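PDB 3SUJ: cerato-platanin 1 from Moniliophthora perniciosa, which is of unknown function but belongs to the secreted cerato-platanin family, adopts a double-psi beta-barrel fold and can bind zinc. Local coordinates for residues V3-D8 with G109-D114. Numbering follows the deposited sequence. Where two conformers were deposited one is given.
Sequences VKLSYD and GTVNVD
Ser6 and Thr110 carry their hydroxyls in the same setting: each oxygen lies beside its own backbone N and anti to the carbonyl carbon (chi1 -62° in both). This brings the two together, and Thr110 OG1 donates a hydrogen bond to Ser6 OG at 2.8 Å. Thr110 CG2 also lies 3.6 Å from Ser6 OG and reaches Lys4 CB at 3.9 Å. Without the Ser6 hydroxyl, as with an alanine here, the Thr110 hydroxyl would probably lose this acceptor and be freer to turn. The backbones form an antiparallel ladder. Val3 and Val113 make one hydrogen-bonded pair, Leu5 and Val111 the next, with Lys4 and Asn112 as the non-hydrogen-bonded pair between them. Past the Leu5 and Val111 pair, a water accepts from Tyr7 N and donates to Gly109 O at 2.7 Å, linking the two segments just where the chain leaves helix 105-108. On the face that carries Val3, Leu5, Val111 and Val113, Val113 splits its methyls between two neighbours: CG2 meets Val3 CG2 at 3.7 Å, and CG1 meets Leu5 CB at 4.0 Å. On the other face the Lys4 and Asn112 side chains run alongside each other. Strand 3-7 lies inside the mixed barrel sheet, between strand 111-118 and strand 90-92, whose Phe90 and Ala92 take its other backbone edge. Leu100 of helix 94-101 covers Leu5 and Val113, while Tyr7 rests on helices 94-101 and 105-108.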
loop_
_atom_site.group_PDB
_atom_site.type_symbol
_atom_site.label_atom_id
_atom_site.label_comp_id
_atom_site.label_asym_id
_atom_site.label_seq_id
_atom_site.Cartn_x
_atom_site.Cartn_y
_atom_site.Cartn_z
ATOM N N VAL A 3 -9.610 7.223 -6.656
ATOM C CA VAL A 3 -9.950 6.575 -5.394
ATOM C C VAL A 3 -9.188 7.258 -4.311
ATOM O O VAL A 3 -8.277 8.039 -4.531
ATOM C CB VAL A 3 -9.536 5.087 -5.361
ATOM C CG1 VAL A 3 -10.411 4.260 -6.363
ATOM C CG2 VAL A 3 -7.973 5.008 -5.567
ATOM N N LYS A 4 -9.638 7.011 -3.109
ATOM C CA LYS A 4 -9.014 7.609 -1.937
ATOM C C LYS A 4 -7.761 6.926 -1.503
ATOM O O LYS A 4 -7.682 5.676 -1.515
ATOM C CB LYS A 4 -9.998 7.554 -0.769
ATOM C CG LYS A 4 -11.193 8.462 -0.968
ATOM C CD LYS A 4 -12.092 8.370 0.300
ATOM C CE LYS A 4 -13.444 8.839 -0.095
ATOM N NZ LYS A 4 -14.015 9.957 0.706
ATOM N N LEU A 5 -6.797 7.696 -1.071
ATOM C CA LEU A 5 -5.583 7.214 -0.438
ATOM C C LEU A 5 -5.429 7.903 0.935
ATOM O O LEU A 5 -5.372 9.131 1.000
ATOM C CB LEU A 5 -4.351 7.493 -1.313
ATOM C CG LEU A 5 -3.047 7.132 -0.597
ATOM C CD1 LEU A 5 -2.860 5.681 -0.364
ATOM C CD2 LEU A 5 -1.878 7.667 -1.364
ATOM N N SER A 6 -5.259 7.075 1.940
ATOM C CA SER A 6 -5.004 7.516 3.334
ATOM C C SER A 6 -3.721 6.911 3.773
ATOM O O SER A 6 -3.081 6.166 2.991
ATOM C CB SER A 6 -6.117 7.028 4.226
ATOM O OG SER A 6 -7.343 7.657 3.750
ATOM N N TYR A 7 -3.290 7.174 5.007
ATOM C CA TYR A 7 -2.068 6.532 5.494
ATOM C C TYR A 7 -2.294 5.949 6.879
ATOM O O TYR A 7 -3.246 6.355 7.589
ATOM C CB TYR A 7 -0.883 7.445 5.477
ATOM C CG TYR A 7 -0.794 8.477 6.529
ATOM C CD1 TYR A 7 -1.378 9.695 6.337
ATOM C CD2 TYR A 7 -0.074 8.227 7.703
ATOM C CE1 TYR A 7 -1.315 10.658 7.327
ATOM C CE2 TYR A 7 0.042 9.169 8.693
ATOM C CZ TYR A 7 -0.572 10.375 8.515
ATOM O OH TYR A 7 -0.487 11.442 9.466
ATOM N N ASP A 8 -1.420 5.061 7.277
ATOM C CA ASP A 8 -1.452 4.537 8.659
ATOM C C ASP A 8 -0.031 4.182 8.967
ATOM O O ASP A 8 0.594 3.389 8.277
ATOM C CB ASP A 8 -2.329 3.294 8.777
ATOM C CG ASP A 8 -2.657 2.972 10.196
ATOM O OD1 ASP A 8 -1.748 2.758 10.987
ATOM O OD2 ASP A 8 -3.893 3.073 10.576
ATOM N N GLY A 109 -4.126 14.159 4.981
ATOM C CA GLY A 109 -4.874 13.061 5.599
ATOM C C GLY A 109 -5.295 11.994 4.586
ATOM O O GLY A 109 -4.871 10.860 4.631
ATOM N N THR A 110 -6.151 12.428 3.666
ATOM C CA THR A 110 -6.714 11.562 2.547
ATOM C C THR A 110 -6.667 12.351 1.246
ATOM O O THR A 110 -7.010 13.557 1.290
ATOM C CB THR A 110 -8.126 11.135 2.870
ATOM O OG1 THR A 110 -8.081 10.334 4.080
ATOM C CG2 THR A 110 -8.743 10.300 1.742
ATOM N N VAL A 111 -6.182 11.778 0.162
ATOM C CA VAL A 111 -6.122 12.461 -1.160
ATOM C C VAL A 111 -6.775 11.553 -2.153
ATOM O O VAL A 111 -6.924 10.364 -1.936
ATOM C CB VAL A 111 -4.741 12.755 -1.604
ATOM C CG1 VAL A 111 -4.046 13.777 -0.707
ATOM C CG2 VAL A 111 -3.899 11.547 -1.773
ATOM N N ASN A 112 -7.189 12.104 -3.247
ATOM C CA ASN A 112 -7.632 11.283 -4.417
ATOM C C ASN A 112 -6.482 10.991 -5.323
ATOM O O ASN A 112 -5.655 11.865 -5.544
ATOM C CB ASN A 112 -8.747 12.033 -5.175
ATOM C CG ASN A 112 -9.988 12.204 -4.317
ATOM O OD1 ASN A 112 -10.349 11.356 -3.491
ATOM N ND2 ASN A 112 -10.648 13.318 -4.504
ATOM N N VAL A 113 -6.402 9.748 -5.739
ATOM C CA VAL A 113 -5.359 9.280 -6.671
ATOM C C VAL A 113 -5.972 8.517 -7.825
ATOM O O VAL A 113 -7.047 7.946 -7.710
ATOM C CB VAL A 113 -4.335 8.369 -5.940
ATOM C CG1 VAL A 113 -3.545 9.142 -4.874
ATOM C CG2 VAL A 113 -5.006 7.161 -5.351
ATOM N N ASP A 114 -5.213 8.467 -8.912
ATOM C CA ASP A 114 -5.549 7.433 -9.960
ATOM C C ASP A 114 -4.861 6.154 -9.641
ATOM O O ASP A 114 -3.743 6.175 -9.178
ATOM C CB ASP A 114 -5.056 7.955 -11.343
ATOM C CG ASP A 114 -6.040 8.847 -11.922
ATOM O OD1 ASP A 114 -7.057 8.316 -12.415
ATOM O OD2 ASP A 114 -5.860 10.056 -11.822
HETATM O O HOH W 1 -4.852 9.123 6.672
#